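Local coordinates for SecB-like chaperone Rv1957 (Mycobacterium tuberculosis, PDB 5MTW), which acts as a chaperone in a toxin-antitoxin-chaperone system, keeping the antitoxin HigA1 from aggregating and enabling neutralization of the toxin HigB1, at residues A139-P142 against Y143-Y147. Sequence-based numbering, arbitrary orientation.
Sequences ALYP and YIREY
Leu140 O accepts from both Tyr143 N and Ile144 N at the proline kink of helix 125-154. Ile144 N approaches at 3.1 Å with a C=O...N angle of 163°, the regular i to i+4 bond. Tyr143 N, 2.9 Å from the same Leu140 O, comes from above the carbonyl plane, and its N-H...O angle of 130° marks a bent i to i+3 bond. Pro142 N, closed into its ring, carries no hydrogen for the preceding turn, which accounts for the kink; beyond it Arg145 N bonds Tyr141 O at 2.9 Å and Glu146 N bonds Pro142 O at 3.0 Å. At the kink, Ala139 O meets the Tyr143 ring instead, lying in its plane at the edge, 3.3 Å from CD1. Tyr143 CG stands anti to its own carbonyl carbon (chi1 -69°), which turns the ring back along the helix to this oxygen. The helix packs on the four-stranded antiparallel sheet of the SecB-like fold, with Leu140 and Ile144 against strands 69-82 and 99-114; Tyr143 meets Tyr149 of the second subunit edge-to-face. Polar side-chain ends find partners outside this turn: Tyr141 OH bonds Glu163 O, and the extended Arg145 chain brings NE to Leu162 O. Glu146 OE1 forms a salt bridge with Arg154 NH1 of the fourth subunit.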
loop_
_atom_site.group_PDB
_atom_site.type_symbol
_atom_site.label_atom_id
_atom_site.label_comp_id
_atom_site.label_asym_id
_atom_site.label_seq_id
_atom_site.Cartn_x
_atom_site.Cartn_y
_atom_site.Cartn_z
ATOM N N ALA A 139 -16.152 -3.737 -7.429
ATOM C CA ALA A 139 -14.762 -3.900 -7.865
ATOM C C ALA A 139 -13.803 -2.881 -7.188
ATOM O O ALA A 139 -12.591 -3.141 -6.878
ATOM C CB ALA A 139 -14.704 -3.718 -9.368
ATOM N N LEU A 140 -14.325 -1.690 -7.057
ATOM C CA LEU A 140 -13.554 -0.537 -6.591
ATOM C C LEU A 140 -13.482 -0.495 -5.060
ATOM O O LEU A 140 -12.520 -0.012 -4.492
ATOM C CB LEU A 140 -14.159 0.781 -7.092
ATOM C CG LEU A 140 -13.783 1.186 -8.543
ATOM C CD1 LEU A 140 -14.611 2.386 -9.030
ATOM C CD2 LEU A 140 -12.282 1.491 -8.516
ATOM N N TYR A 141 -14.511 -0.985 -4.377
ATOM C CA TYR A 141 -14.556 -0.893 -2.947
ATOM C C TYR A 141 -13.296 -1.400 -2.244
ATOM O O TYR A 141 -12.819 -0.740 -1.339
ATOM C CB TYR A 141 -15.850 -1.532 -2.341
ATOM C CG TYR A 141 -15.914 -1.353 -0.853
ATOM C CD1 TYR A 141 -16.329 -0.161 -0.302
ATOM C CD2 TYR A 141 -15.579 -2.368 0.003
ATOM C CE1 TYR A 141 -16.381 0.010 1.053
ATOM C CE2 TYR A 141 -15.620 -2.201 1.377
ATOM C CZ TYR A 141 -16.029 -0.998 1.898
ATOM O OH TYR A 141 -16.207 -0.763 3.210
ATOM N N PRO A 142 -12.714 -2.542 -2.707
ATOM C CA PRO A 142 -11.509 -3.015 -1.961
ATOM C C PRO A 142 -10.293 -2.059 -2.090
ATOM O O PRO A 142 -9.505 -1.917 -1.183
ATOM C CB PRO A 142 -11.224 -4.375 -2.603
ATOM C CG PRO A 142 -12.553 -4.849 -3.026
ATOM C CD PRO A 142 -13.345 -3.630 -3.462
ATOM N N TYR A 143 -10.237 -1.304 -3.191
ATOM C CA TYR A 143 -9.177 -0.376 -3.383
ATOM C C TYR A 143 -9.337 0.844 -2.516
ATOM O O TYR A 143 -8.361 1.503 -2.032
ATOM C CB TYR A 143 -9.131 0.106 -4.831
ATOM C CG TYR A 143 -8.692 -1.002 -5.753
ATOM C CD1 TYR A 143 -9.618 -1.936 -6.213
ATOM C CD2 TYR A 143 -7.371 -1.114 -6.167
ATOM C CE1 TYR A 143 -9.240 -2.990 -7.067
ATOM C CE2 TYR A 143 -6.981 -2.148 -7.031
ATOM C CZ TYR A 143 -7.915 -3.080 -7.481
ATOM O OH TYR A 143 -7.499 -4.092 -8.365
ATOM N N ILE A 144 -10.594 1.133 -2.285
ATOM C CA ILE A 144 -10.975 2.267 -1.445
ATOM C C ILE A 144 -10.644 1.942 0.006
ATOM O O ILE A 144 -10.111 2.714 0.684
ATOM C CB ILE A 144 -12.473 2.660 -1.568
ATOM C CG1 ILE A 144 -12.719 3.410 -2.902
ATOM C CG2 ILE A 144 -12.893 3.542 -0.398
ATOM C CD1 ILE A 144 -14.188 3.447 -3.383
ATOM N N ARG A 145 -10.970 0.741 0.418
ATOM C CA ARG A 145 -10.674 0.302 1.776
ATOM C C ARG A 145 -9.148 0.249 2.053
ATOM O O ARG A 145 -8.668 0.646 3.110
ATOM C CB ARG A 145 -11.279 -1.112 1.940
ATOM C CG ARG A 145 -10.915 -1.811 3.233
ATOM C CD ARG A 145 -11.865 -3.050 3.375
ATOM N NE ARG A 145 -11.574 -3.899 4.565
ATOM C CZ ARG A 145 -10.695 -4.882 4.601
ATOM N NH1 ARG A 145 -9.924 -5.172 3.556
ATOM N NH2 ARG A 145 -10.536 -5.587 5.689
ATOM N N GLU A 146 -8.388 -0.250 1.079
ATOM C CA GLU A 146 -6.950 -0.336 1.241
ATOM C C GLU A 146 -6.342 1.082 1.335
ATOM O O GLU A 146 -5.418 1.332 2.089
ATOM C CB GLU A 146 -6.267 -1.123 0.134
ATOM C CG GLU A 146 -4.757 -1.281 0.347
ATOM C CD GLU A 146 -3.933 -0.080 -0.124
ATOM O OE1 GLU A 146 -4.407 0.678 -0.988
ATOM O OE2 GLU A 146 -2.786 0.139 0.365
ATOM N N TYR A 147 -6.895 2.009 0.564
ATOM C CA TYR A 147 -6.385 3.338 0.578
ATOM C C TYR A 147 -6.625 4.055 1.926
ATOM O O TYR A 147 -5.769 4.807 2.410
ATOM C CB TYR A 147 -6.974 4.140 -0.662
ATOM C CG TYR A 147 -6.352 5.464 -0.734
ATOM C CD1 TYR A 147 -4.988 5.600 -1.026
ATOM C CD2 TYR A 147 -7.073 6.612 -0.497
ATOM C CE1 TYR A 147 -4.364 6.849 -1.045
ATOM C CE2 TYR A 147 -6.473 7.841 -0.521
ATOM C CZ TYR A 147 -5.108 7.957 -0.789
ATOM O OH TYR A 147 -4.548 9.257 -0.719
#